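Local coordinates for protein probable oxidoreductase (PDB 4EYE) that probably acts as an oxidoreductase of the quinone reductase (zeta-crystallin) branch of the medium-chain dehydrogenase family, at residues A[213-218]-A[244-249]; A[149-154]-A[228-233]; A[65-70]-A[74-79]; A[107-112]-A[118-123]; A[167-172]-A[197-202]. All blocks are in the same frame, centred on the assembly; numbering follows the deposited sequence.

Contact 1 (A[213-218]-A[244-249]); sequences EGWAKA and VRTLAS
Apolar packing between Ala216 and Thr246 forms the centre of this contact. The methyl CG2 of Thr246 lies 3.7 Å from the carbonyl O of Ala216 and 3.8 Å from its CB, so the first turn of helix 215-222 rests directly on Thr246, near the end of helix 240-245. The same methyl reaches the indole of Trp215, with CZ3 at 4.0 Å from CG2, the two side chains crossing at about a right angle. Trp215 CG stands between its backbone N and carbonyl carbon (chi1 70°), which brings the six-membered ring end near Thr246. Arg245 adds to the packing: its chain bends at chi3 and sets NH2 3.3 Å from Ala216 CB, the methyl lying oblique to the guanidinium. The polar bonds run to other partners. Arg245 NH2 forms a salt bridge with Asp242, and Thr246 OG1 is hydrogen-bonded to Ala243 O, while CG2 makes the packing. Within the first segment, Ala218 N donates to Gly214 O over 3.0 Å, closing the helix's first turn behind its N-cap glycine. Trp215 and Thr246 both continue onto Leu164 of the central strand 162-165, an arrangement of helices flanking a parallel sheet that belongs to the Rossmann-type nucleotide-binding fold.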
# COMPACT_ATOMS: atom_id res chain seq x y z
N GLU A 213 25.42 -7.61 -7.70
CA GLU A 213 26.58 -7.83 -6.84
C GLU A 213 27.21 -6.49 -6.47
O GLU A 213 27.39 -5.62 -7.32
CB GLU A 213 27.64 -8.74 -7.52
N GLY A 214 27.51 -6.33 -5.18
CA GLY A 214 28.16 -5.13 -4.66
C GLY A 214 27.24 -3.93 -4.38
O GLY A 214 27.73 -2.84 -4.07
N TRP A 215 25.94 -4.09 -4.50
CA TRP A 215 25.01 -2.93 -4.32
C TRP A 215 25.13 -2.31 -2.95
O TRP A 215 25.05 -1.09 -2.81
CB TRP A 215 23.58 -3.31 -4.65
CG TRP A 215 22.94 -4.24 -3.66
CD1 TRP A 215 22.92 -5.63 -3.67
CD2 TRP A 215 22.21 -3.87 -2.44
NE1 TRP A 215 22.24 -6.11 -2.58
CE2 TRP A 215 21.79 -5.11 -1.81
CE3 TRP A 215 21.89 -2.67 -1.83
CZ2 TRP A 215 21.06 -5.12 -0.62
CZ3 TRP A 215 21.16 -2.70 -0.64
CH2 TRP A 215 20.77 -3.88 -0.05
N ALA A 216 25.32 -3.15 -1.92
CA ALA A 216 25.45 -2.63 -0.54
C ALA A 216 26.61 -1.69 -0.43
O ALA A 216 26.51 -0.64 0.21
CB ALA A 216 25.54 -3.74 0.49
N LYS A 217 27.73 -2.06 -1.06
CA LYS A 217 28.92 -1.20 -1.07
C LYS A 217 28.64 0.07 -1.85
O LYS A 217 29.07 1.15 -1.45
CB LYS A 217 30.18 -1.95 -1.60
N ALA A 218 27.92 -0.04 -2.96
CA ALA A 218 27.55 1.18 -3.72
C ALA A 218 26.62 2.12 -2.90
O ALA A 218 26.76 3.35 -2.96
CB ALA A 218 26.87 0.80 -5.02
N VAL A 244 21.43 -4.63 6.05
CA VAL A 244 22.00 -4.26 7.33
C VAL A 244 23.36 -3.61 7.16
O VAL A 244 23.65 -2.59 7.79
CB VAL A 244 22.05 -5.49 8.27
CG1 VAL A 244 22.70 -5.15 9.61
CG2 VAL A 244 20.64 -6.01 8.50
N ARG A 245 24.17 -4.14 6.24
CA ARG A 245 25.50 -3.60 5.95
C ARG A 245 25.51 -2.16 5.49
O ARG A 245 26.54 -1.48 5.57
CB ARG A 245 26.24 -4.45 4.88
CG ARG A 245 27.15 -5.54 5.45
CD ARG A 245 27.56 -6.61 4.43
NE ARG A 245 28.52 -6.15 3.44
CZ ARG A 245 28.28 -6.06 2.12
NH1 ARG A 245 29.25 -5.62 1.32
NH2 ARG A 245 27.10 -6.41 1.60
N THR A 246 24.38 -1.67 4.97
CA THR A 246 24.36 -0.28 4.50
C THR A 246 24.10 0.72 5.64
O THR A 246 24.13 1.93 5.43
CB THR A 246 23.30 -0.09 3.37
OG1 THR A 246 21.99 -0.19 3.92
CG2 THR A 246 23.48 -1.14 2.24
N LEU A 247 23.83 0.23 6.85
CA LEU A 247 23.31 1.11 7.91
C LEU A 247 24.39 1.92 8.60
O LEU A 247 25.48 1.41 8.87
CB LEU A 247 22.58 0.30 8.96
CG LEU A 247 21.19 -0.17 8.58
CD1 LEU A 247 20.75 -1.22 9.61
CD2 LEU A 247 20.22 1.00 8.51
N ALA A 248 24.08 3.18 8.87
CA ALA A 248 24.94 4.03 9.69
C ALA A 248 24.89 3.54 11.11
O ALA A 248 24.02 2.71 11.48
CB ALA A 248 24.49 5.47 9.63
N SER A 249 25.78 4.10 11.92
CA SER A 249 25.67 3.98 13.36
C SER A 249 24.30 4.47 13.81
O SER A 249 23.87 5.52 13.40
CB SER A 249 26.77 4.79 14.07
OG SER A 249 26.47 4.88 15.46

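Contact 2 (A[149-154]-A[228-233]); sequences FAYARR and VDMVVD
Tyr151 extends from helix 143-154 and brings its ring edge to Met230 and its hydroxyl end to Val232 of strand 228-233. Its CG lies anti to the carbonyl carbon and beside the backbone N (chi1 -75°), a setting that carries the ring end to the strand although the CB itself does not point there. Met230 answers with an extended chain, CG anti to the backbone N (chi1 -177°) and bent only at chi3, which delivers the sulfur to the ring. SD approaches at the edge, 3.7 Å from Tyr151 CE1 and 80° off the normal at the ring centre: a Met-aromatic contact made near the ring plane. Two residues on, Val232 also points toward the helix, as expected where residues i and i+2 share one face of a strand. This strand runs inside the six-stranded parallel sheet of the Rossmann-type domain, between strands 162-165 and 251-255, and the tyrosine packs on the sheet face it presents. Val232 CG2 lies 3.7 Å from both CE1 and OH of Tyr151, on the hydroxyl side of the carbon shared with the sulfur, and the two side chains cross at about a right angle. The buried hydroxyl is satisfied by a hydrogen bond to Ala176 O of helix 171-182, which lies over the same sheet face.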
# COMPACT_ATOMS: atom_id res chain seq x y z
N PHE A 149 2.77 5.74 9.02
CA PHE A 149 2.99 5.07 10.29
C PHE A 149 4.42 4.58 10.49
O PHE A 149 5.01 4.85 11.52
CB PHE A 149 2.03 3.89 10.37
CG PHE A 149 2.32 2.92 11.48
CD1 PHE A 149 2.10 3.28 12.82
CD2 PHE A 149 2.71 1.64 11.19
CE1 PHE A 149 2.31 2.36 13.84
CE2 PHE A 149 2.93 0.71 12.22
CZ PHE A 149 2.72 1.07 13.53
N ALA A 150 4.98 3.88 9.50
CA ALA A 150 6.36 3.38 9.59
C ALA A 150 7.34 4.50 9.85
O ALA A 150 8.26 4.37 10.69
CB ALA A 150 6.79 2.66 8.28
N TYR A 151 7.20 5.57 9.09
CA TYR A 151 8.10 6.72 9.24
C TYR A 151 7.86 7.57 10.48
O TYR A 151 8.79 7.87 11.28
CB TYR A 151 7.99 7.60 8.01
CG TYR A 151 8.67 7.07 6.77
CD1 TYR A 151 9.83 6.34 6.84
CD2 TYR A 151 8.16 7.37 5.51
CE1 TYR A 151 10.47 5.91 5.68
CE2 TYR A 151 8.77 6.93 4.37
CZ TYR A 151 9.91 6.21 4.43
OH TYR A 151 10.53 5.84 3.23
N ALA A 152 6.61 7.93 10.71
CA ALA A 152 6.30 8.89 11.77
C ALA A 152 6.31 8.24 13.13
O ALA A 152 6.84 8.82 14.07
CB ALA A 152 4.96 9.52 11.51
N ARG A 153 5.75 7.04 13.27
CA ARG A 153 5.59 6.43 14.57
C ARG A 153 6.70 5.44 14.90
O ARG A 153 7.27 5.48 15.99
CB ARG A 153 4.23 5.74 14.67
CG ARG A 153 3.97 5.07 16.01
CD ARG A 153 3.54 6.05 17.09
NE ARG A 153 3.01 5.32 18.25
CZ ARG A 153 2.03 5.74 19.03
NH1 ARG A 153 1.39 6.89 18.78
NH2 ARG A 153 1.64 5.00 20.03
N ARG A 154 7.03 4.56 13.97
CA ARG A 154 7.95 3.47 14.28
C ARG A 154 9.40 3.87 14.16
O ARG A 154 10.19 3.66 15.08
CB ARG A 154 7.67 2.27 13.40
CG ARG A 154 6.32 1.63 13.64
CD ARG A 154 6.14 1.05 15.04
NE ARG A 154 7.03 -0.05 15.26
CZ ARG A 154 7.93 -0.15 16.25
NH1 ARG A 154 8.00 0.74 17.20
NH2 ARG A 154 8.74 -1.22 16.27
N VAL A 228 23.38 4.59 5.50
CA VAL A 228 22.08 5.27 5.54
C VAL A 228 21.54 5.28 6.95
O VAL A 228 21.87 4.42 7.75
CB VAL A 228 21.06 4.64 4.59
CG1 VAL A 228 21.61 4.73 3.17
CG2 VAL A 228 20.77 3.19 4.99
N ASP A 229 20.66 6.23 7.23
CA ASP A 229 20.05 6.32 8.55
C ASP A 229 18.93 5.35 8.76
O ASP A 229 18.69 4.91 9.88
CB ASP A 229 19.53 7.72 8.74
CG ASP A 229 20.63 8.73 8.64
OD1 ASP A 229 21.56 8.65 9.47
OD2 ASP A 229 20.55 9.61 7.77
N MET A 230 18.26 5.01 7.66
CA MET A 230 17.11 4.15 7.68
C MET A 230 17.01 3.34 6.41
O MET A 230 17.30 3.82 5.32
CB MET A 230 15.83 5.00 7.83
CG MET A 230 14.54 4.17 7.92
SD MET A 230 13.11 5.26 8.15
CE MET A 230 13.50 5.96 9.76
N VAL A 231 16.57 2.10 6.56
CA VAL A 231 16.31 1.24 5.44
C VAL A 231 14.84 0.85 5.51
O VAL A 231 14.35 0.49 6.59
CB VAL A 231 17.22 -0.02 5.46
CG1 VAL A 231 16.71 -1.05 4.47
CG2 VAL A 231 18.69 0.33 5.21
N VAL A 232 14.14 0.91 4.38
CA VAL A 232 12.80 0.35 4.25
C VAL A 232 12.88 -0.92 3.43
O VAL A 232 13.33 -0.92 2.27
CB VAL A 232 11.81 1.35 3.63
CG1 VAL A 232 10.44 0.68 3.36
CG2 VAL A 232 11.65 2.56 4.56
N ASP A 233 12.47 -2.02 4.04
CA ASP A 233 12.58 -3.33 3.41
C ASP A 233 11.24 -4.04 3.32
O ASP A 233 10.79 -4.61 4.31
CB ASP A 233 13.56 -4.20 4.20
CG ASP A 233 13.75 -5.57 3.56
OD1 ASP A 233 13.33 -5.76 2.38
OD2 ASP A 233 14.30 -6.45 4.24

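Contact 3 (A[65-70]-A[74-79]); sequences YLMTKG and LKMEPP
Water 1 sits 2.8 Å from both Met67 O and Met76 O and bridges the two carbonyls where the end of helix 62-68 meets the loop 74-79. Earlier in the helix, Tyr65 O accepts a 2.7 Å hydrogen bond from Thr68 OG1, in the carbonyl plane and on a lone pair, which ties that hydroxyl back into its own last turn. Met67 sets CG beside its backbone N (chi1 -75°) and bends at chi3, so that its side chain lies alongside that of Met76, both pointing the same way; the modelled separation of the two is too short to be reliable. Lys69 N donates to Leu66 O, and Gly70 N to Met67 O at 3.1 Å. Gly70 then leaves the helix with positive phi and ends it in a Schellman motif. Its carbonyl O accepts from water 2 at 2.8 Å, and that water accepts from Lys75 NZ at 2.7 Å, a second water bridge between the segments. Lys75 CD lies 3.9 Å from the same Gly70 O. The helix turns its Tyr65 side onto Leu326, Phe329 and Ala330 of helix 322-330, while the loop beyond Met76 leads on to strand 85-92.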
# COMPACT_ATOMS: atom_id res chain seq x y z
N TYR A 65 -3.69 -10.65 -3.58
CA TYR A 65 -3.08 -11.73 -4.36
C TYR A 65 -2.80 -12.99 -3.50
O TYR A 65 -3.13 -14.12 -3.88
CB TYR A 65 -1.79 -11.19 -4.97
CG TYR A 65 -0.91 -12.26 -5.58
CD1 TYR A 65 -1.40 -13.08 -6.58
CD2 TYR A 65 0.39 -12.45 -5.15
CE1 TYR A 65 -0.61 -14.07 -7.13
CE2 TYR A 65 1.18 -13.46 -5.69
CZ TYR A 65 0.65 -14.28 -6.68
OH TYR A 65 1.40 -15.27 -7.26
N LEU A 66 -2.20 -12.77 -2.34
CA LEU A 66 -1.93 -13.87 -1.40
C LEU A 66 -3.23 -14.59 -1.03
O LEU A 66 -3.24 -15.82 -0.93
CB LEU A 66 -1.20 -13.35 -0.12
CG LEU A 66 0.23 -12.76 -0.31
CD1 LEU A 66 0.98 -12.41 1.01
CD2 LEU A 66 1.11 -13.75 -1.10
N MET A 67 -4.31 -13.82 -0.83
CA MET A 67 -5.59 -14.40 -0.46
C MET A 67 -6.12 -15.30 -1.56
O MET A 67 -6.66 -16.34 -1.29
CB MET A 67 -6.61 -13.32 -0.10
CG MET A 67 -6.32 -12.73 1.25
SD MET A 67 -7.51 -11.47 1.76
CE MET A 67 -8.78 -12.50 2.42
N THR A 68 -5.92 -14.89 -2.82
CA THR A 68 -6.34 -15.74 -3.93
C THR A 68 -5.62 -17.10 -3.99
O THR A 68 -6.14 -18.04 -4.59
CB THR A 68 -6.23 -15.05 -5.26
OG1 THR A 68 -4.87 -14.98 -5.69
CG2 THR A 68 -6.88 -13.65 -5.18
N LYS A 69 -4.45 -17.19 -3.34
CA LYS A 69 -3.71 -18.46 -3.26
C LYS A 69 -3.84 -19.19 -1.94
O LYS A 69 -3.18 -20.17 -1.74
CB LYS A 69 -2.21 -18.22 -3.50
CG LYS A 69 -1.90 -17.65 -4.87
CD LYS A 69 -0.44 -17.67 -5.21
CE LYS A 69 0.38 -16.91 -4.17
NZ LYS A 69 1.84 -16.81 -4.54
N GLY A 70 -4.65 -18.66 -1.02
CA GLY A 70 -4.73 -19.17 0.34
C GLY A 70 -3.43 -19.04 1.13
O GLY A 70 -3.15 -19.88 2.00
N LEU A 74 -4.52 -14.38 6.96
CA LEU A 74 -5.90 -14.76 7.15
C LEU A 74 -6.36 -15.55 5.92
O LEU A 74 -6.29 -15.06 4.78
CB LEU A 74 -6.76 -13.53 7.35
CG LEU A 74 -8.29 -13.71 7.34
CD1 LEU A 74 -8.74 -14.85 8.26
CD2 LEU A 74 -8.97 -12.39 7.74
N LYS A 75 -6.81 -16.77 6.16
CA LYS A 75 -7.23 -17.66 5.09
C LYS A 75 -8.72 -17.49 4.84
O LYS A 75 -9.53 -17.89 5.67
CB LYS A 75 -6.86 -19.12 5.39
CG LYS A 75 -7.05 -20.10 4.22
CD LYS A 75 -6.01 -21.21 4.25
CE LYS A 75 -6.44 -22.48 3.55
NZ LYS A 75 -5.38 -23.53 3.65
N MET A 76 -9.09 -16.86 3.72
CA MET A 76 -10.49 -16.79 3.36
C MET A 76 -10.81 -18.03 2.50
O MET A 76 -9.97 -18.51 1.72
CB MET A 76 -10.84 -15.45 2.70
CG MET A 76 -10.85 -14.25 3.67
SD MET A 76 -12.16 -14.27 4.93
CE MET A 76 -13.59 -14.75 3.97
N GLU A 77 -11.99 -18.60 2.72
CA GLU A 77 -12.43 -19.77 1.98
C GLU A 77 -13.30 -19.34 0.82
O GLU A 77 -14.24 -18.62 1.02
CB GLU A 77 -13.22 -20.74 2.90
CG GLU A 77 -12.42 -21.24 4.12
CD GLU A 77 -11.11 -21.95 3.77
OE1 GLU A 77 -10.97 -22.43 2.65
OE2 GLU A 77 -10.21 -22.04 4.63
N PRO A 78 -13.01 -19.82 -0.40
CA PRO A 78 -13.92 -19.55 -1.50
C PRO A 78 -15.33 -20.12 -1.31
O PRO A 78 -15.53 -21.11 -0.60
CB PRO A 78 -13.25 -20.25 -2.70
CG PRO A 78 -11.86 -20.52 -2.29
CD PRO A 78 -11.92 -20.72 -0.81
N PRO A 79 -16.32 -19.51 -1.97
CA PRO A 79 -16.16 -18.32 -2.82
C PRO A 79 -16.07 -17.01 -2.02
O PRO A 79 -16.72 -16.84 -1.04
CB PRO A 79 -17.41 -18.39 -3.72
CG PRO A 79 -18.43 -19.13 -2.92
CD PRO A 79 -17.69 -20.02 -1.95
O HOH W 1 -7.60 -17.22 1.17
O HOH W 2 -2.95 -22.59 2.82

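Contact 4 (A[107-112]-A[118-123]); sequences AFNFIG and VAVAPS
The carboxamide of Asn109 is the polar group nearest the facing strand. Its OD1 accepts a weak hydrogen bond from Phe110 N at 3.1 Å (N-H to acceptor angle 140°), while ND2 stands 3.4 Å from Ala119 O. With CG anti to the backbone N (chi1 -151°), the amide projects across the gap toward strand 117-120. Closer to the backbone, Asn109 CB meets Val120 CG1 at 4.1 Å. That methyl, held anti to the carbonyl carbon of its own residue and beside the backbone N, also lies 4.1 Å from Ala107 CB and near the carbonyl O of Phe108, so one branch of the valine spans three consecutive residues. The two segments come from the GroES-like part of an alcohol dehydrogenase-type fold, where strands 104-108 and 117-120 belong to one branched sheet but bond to other strands: Ala107 pairs with Thr86, Val118 with Val53. Side chains of one segment meet side chains and backbone carbonyls of the other, with Ile125 of strand 125-127 packing on both Ala107 and Val120. At the far end, the chain curls so that Gly112, with positive phi, lies against Val118, whose CG2 sits 3.7 Å from Gly112 O. Toward the 3-10 segment, Phe108 brings CZ to 4.2 Å from Ser123 O, and its carbonyl accepts from Asn124 ND2.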
# COMPACT_ATOMS: atom_id res chain seq x y z
N ALA A 107 -12.18 3.57 1.64
CA ALA A 107 -12.74 2.54 2.48
C ALA A 107 -11.75 1.36 2.55
O ALA A 107 -11.02 1.04 1.58
CB ALA A 107 -14.07 2.05 1.91
N PHE A 108 -11.71 0.70 3.70
CA PHE A 108 -10.99 -0.55 3.78
C PHE A 108 -11.79 -1.61 4.47
O PHE A 108 -12.51 -1.30 5.40
CB PHE A 108 -9.63 -0.35 4.39
CG PHE A 108 -9.64 0.27 5.75
CD1 PHE A 108 -9.53 -0.55 6.87
CD2 PHE A 108 -9.65 1.65 5.94
CE1 PHE A 108 -9.51 -0.02 8.16
CE2 PHE A 108 -9.61 2.20 7.26
CZ PHE A 108 -9.53 1.36 8.35
N ASN A 109 -11.64 -2.85 4.00
CA ASN A 109 -12.19 -4.03 4.68
C ASN A 109 -11.33 -5.28 4.35
O ASN A 109 -10.39 -5.18 3.56
CB ASN A 109 -13.64 -4.24 4.24
CG ASN A 109 -14.49 -4.92 5.30
OD1 ASN A 109 -14.05 -5.25 6.38
ND2 ASN A 109 -15.74 -5.14 4.97
N PHE A 110 -11.61 -6.43 4.98
CA PHE A 110 -10.79 -7.62 4.70
C PHE A 110 -11.12 -8.22 3.34
O PHE A 110 -10.22 -8.79 2.70
CB PHE A 110 -10.74 -8.66 5.85
CG PHE A 110 -12.05 -8.92 6.51
CD1 PHE A 110 -12.87 -9.97 6.07
CD2 PHE A 110 -12.47 -8.14 7.59
CE1 PHE A 110 -14.10 -10.22 6.67
CE2 PHE A 110 -13.71 -8.39 8.21
CZ PHE A 110 -14.52 -9.44 7.75
N ILE A 111 -12.36 -8.03 2.88
CA ILE A 111 -12.84 -8.56 1.60
C ILE A 111 -13.79 -7.55 0.94
O ILE A 111 -14.14 -6.55 1.55
CB ILE A 111 -13.65 -9.89 1.76
CG1 ILE A 111 -14.70 -9.76 2.87
CG2 ILE A 111 -12.74 -11.07 2.02
CD1 ILE A 111 -15.54 -11.00 3.14
N GLY A 112 -14.19 -7.84 -0.28
CA GLY A 112 -15.32 -7.19 -0.95
C GLY A 112 -14.97 -6.06 -1.90
O GLY A 112 -15.87 -5.53 -2.61
N VAL A 118 -19.43 -1.83 -2.02
CA VAL A 118 -18.86 -2.44 -0.83
C VAL A 118 -19.51 -1.86 0.45
O VAL A 118 -19.85 -0.68 0.52
CB VAL A 118 -17.32 -2.28 -0.83
CG1 VAL A 118 -16.91 -0.80 -0.64
CG2 VAL A 118 -16.65 -3.23 0.17
N ALA A 119 -19.75 -2.74 1.43
CA ALA A 119 -20.30 -2.35 2.72
C ALA A 119 -19.15 -2.37 3.72
O ALA A 119 -18.42 -3.34 3.76
CB ALA A 119 -21.38 -3.34 3.18
N VAL A 120 -18.93 -1.30 4.46
CA VAL A 120 -17.85 -1.28 5.43
C VAL A 120 -18.29 -0.57 6.69
O VAL A 120 -19.27 0.18 6.69
CB VAL A 120 -16.58 -0.59 4.94
CG1 VAL A 120 -16.16 -1.07 3.55
CG2 VAL A 120 -16.70 0.91 5.00
N ALA A 121 -17.56 -0.81 7.78
CA ALA A 121 -17.90 -0.20 9.06
C ALA A 121 -17.60 1.30 8.94
O ALA A 121 -16.65 1.70 8.24
CB ALA A 121 -17.08 -0.85 10.19
N PRO A 122 -18.38 2.13 9.62
CA PRO A 122 -18.10 3.57 9.62
C PRO A 122 -16.70 3.90 10.08
O PRO A 122 -16.11 4.81 9.56
CB PRO A 122 -19.13 4.13 10.61
CG PRO A 122 -20.24 3.15 10.56
CD PRO A 122 -19.67 1.81 10.26
N SER A 123 -16.13 3.11 10.98
CA SER A 123 -14.77 3.37 11.44
C SER A 123 -13.73 3.09 10.32
O SER A 123 -12.57 3.44 10.46
CB SER A 123 -14.46 2.43 12.59
OG SER A 123 -14.53 1.09 12.08

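Contact 5 (A[167-172]-A[197-202]); sequences GAAGGI and TEFVKS
The glycine-rich turn that follows the first strand of the Rossmann-type domain packs here on the helix 197-203. Val200 CG2 is the main point of touch, lying 3.7 Å from Ala169 CB and the same distance from Ala169 CA, and 4.2 Å from Ala168 CB. Val200 sets CG2 anti to its carbonyl carbon and beside its backbone N, with CG1 anti to that N (chi1 163°), which turns one branch into the corner between the two alanines. Residues 167-170 form a type I turn, closed by Gly170 N donating to Gly167 O over 3.1 Å. Gly170 then stands as N-cap of helix 171-182, so the turn passes from strand 162-165 straight into the helix, the strand-turn-helix that in this family usually approaches the dinucleotide cofactor. The small side chains of Ala168 and Ala169 are consistent with the close approach of the neighbouring helix, with Ala169 CA and Val200 CA the nearest pair at 5.8 Å. Phe199, its CG anti to the backbone N (chi1 172°), reaches the turn, with CE2 4.1 Å from Ala169 O, while its ring also meets that of Tyr335. The Phe199 carbonyl O is held by Ser202 OG, a 2.6 Å hydrogen bond with the donor tilted 16° from the carbonyl plane. On the sheet side, Val200 and Ala168 both pack on Ala189 of strand 186-191.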
# COMPACT_ATOMS: atom_id res chain seq x y z
N GLY A 167 13.02 -2.75 -2.97
CA GLY A 167 11.78 -3.09 -3.74
C GLY A 167 11.06 -1.83 -4.22
O GLY A 167 9.83 -1.70 -4.12
N ALA A 168 11.85 -0.87 -4.68
CA ALA A 168 11.46 0.53 -4.69
C ALA A 168 10.34 0.86 -5.68
O ALA A 168 9.60 1.78 -5.44
CB ALA A 168 12.67 1.41 -4.95
N ALA A 169 10.22 0.07 -6.75
CA ALA A 169 9.13 0.29 -7.77
C ALA A 169 7.75 -0.33 -7.39
O ALA A 169 6.79 -0.14 -8.09
CB ALA A 169 9.57 -0.27 -9.14
N GLY A 170 7.70 -1.14 -6.32
CA GLY A 170 6.47 -1.78 -5.93
C GLY A 170 5.57 -0.76 -5.20
O GLY A 170 5.90 0.41 -5.09
N GLY A 171 4.42 -1.23 -4.71
CA GLY A 171 3.43 -0.33 -4.10
C GLY A 171 3.97 0.34 -2.85
O GLY A 171 3.97 1.55 -2.70
N ILE A 172 4.51 -0.49 -1.96
CA ILE A 172 5.05 -0.01 -0.73
C ILE A 172 6.27 0.86 -0.95
O ILE A 172 6.37 1.94 -0.41
CB ILE A 172 5.38 -1.18 0.21
CG1 ILE A 172 4.08 -1.81 0.66
CG2 ILE A 172 6.16 -0.62 1.40
CD1 ILE A 172 3.44 -0.99 1.79
N THR A 197 13.85 1.57 -13.43
CA THR A 197 14.78 2.60 -13.01
C THR A 197 14.26 4.03 -13.26
O THR A 197 14.32 4.86 -12.36
CB THR A 197 16.17 2.42 -13.70
OG1 THR A 197 16.72 1.17 -13.27
CG2 THR A 197 17.13 3.54 -13.29
N GLU A 198 13.75 4.30 -14.46
CA GLU A 198 13.26 5.66 -14.77
C GLU A 198 11.97 5.99 -14.01
O GLU A 198 11.75 7.13 -13.59
CB GLU A 198 13.02 5.85 -16.27
CG GLU A 198 14.26 5.65 -17.12
CD GLU A 198 15.39 6.56 -16.73
OE1 GLU A 198 16.55 6.12 -16.90
OE2 GLU A 198 15.15 7.71 -16.27
N PHE A 199 11.12 4.99 -13.85
CA PHE A 199 9.90 5.16 -13.06
C PHE A 199 10.26 5.61 -11.67
O PHE A 199 9.74 6.60 -11.17
CB PHE A 199 9.12 3.87 -12.99
CG PHE A 199 7.95 3.94 -12.01
CD1 PHE A 199 6.78 4.57 -12.38
CD2 PHE A 199 8.07 3.44 -10.73
CE1 PHE A 199 5.71 4.65 -11.47
CE2 PHE A 199 7.02 3.52 -9.83
CZ PHE A 199 5.85 4.14 -10.20
N VAL A 200 11.16 4.88 -11.03
CA VAL A 200 11.58 5.18 -9.67
C VAL A 200 12.20 6.55 -9.56
O VAL A 200 11.88 7.32 -8.62
CB VAL A 200 12.48 4.04 -9.11
CG1 VAL A 200 13.24 4.50 -7.89
CG2 VAL A 200 11.59 2.84 -8.79
N LYS A 201 13.08 6.89 -10.52
CA LYS A 201 13.60 8.25 -10.58
C LYS A 201 12.45 9.27 -10.66
O LYS A 201 12.45 10.25 -9.94
CB LYS A 201 14.59 8.41 -11.77
CG LYS A 201 15.45 9.64 -11.67
CD LYS A 201 16.44 9.64 -10.50
CE LYS A 201 17.14 11.00 -10.38
NZ LYS A 201 17.88 11.11 -9.07
N SER A 202 11.46 9.03 -11.52
CA SER A 202 10.36 9.98 -11.67
C SER A 202 9.53 10.14 -10.37
O SER A 202 8.90 11.17 -10.14
CB SER A 202 9.43 9.59 -12.81
OG SER A 202 8.55 8.51 -12.43

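From the N terminus, contact 3 closes a short loop first, holding the end of helix 62-68 to the segment before strand 85-92. Contact 4 follows in series, joining strands 104-108 and 117-120, and touches contact 3 where Ile111 packs on Met67 and Met76. Both lie in the GroES-like part. Contact 2 then spans a long loop from helix 143-154 to strand 228-233, within which contact 5 is nested, tying the glycine-rich turn to helix 197-203. Contact 1 opens inside that loop and closes beyond it, so contacts 1 and 2 cross; they meet through Val228 and Val231. Contacts 1, 2 and 5 bind helices and turns around the six-stranded parallel sheet.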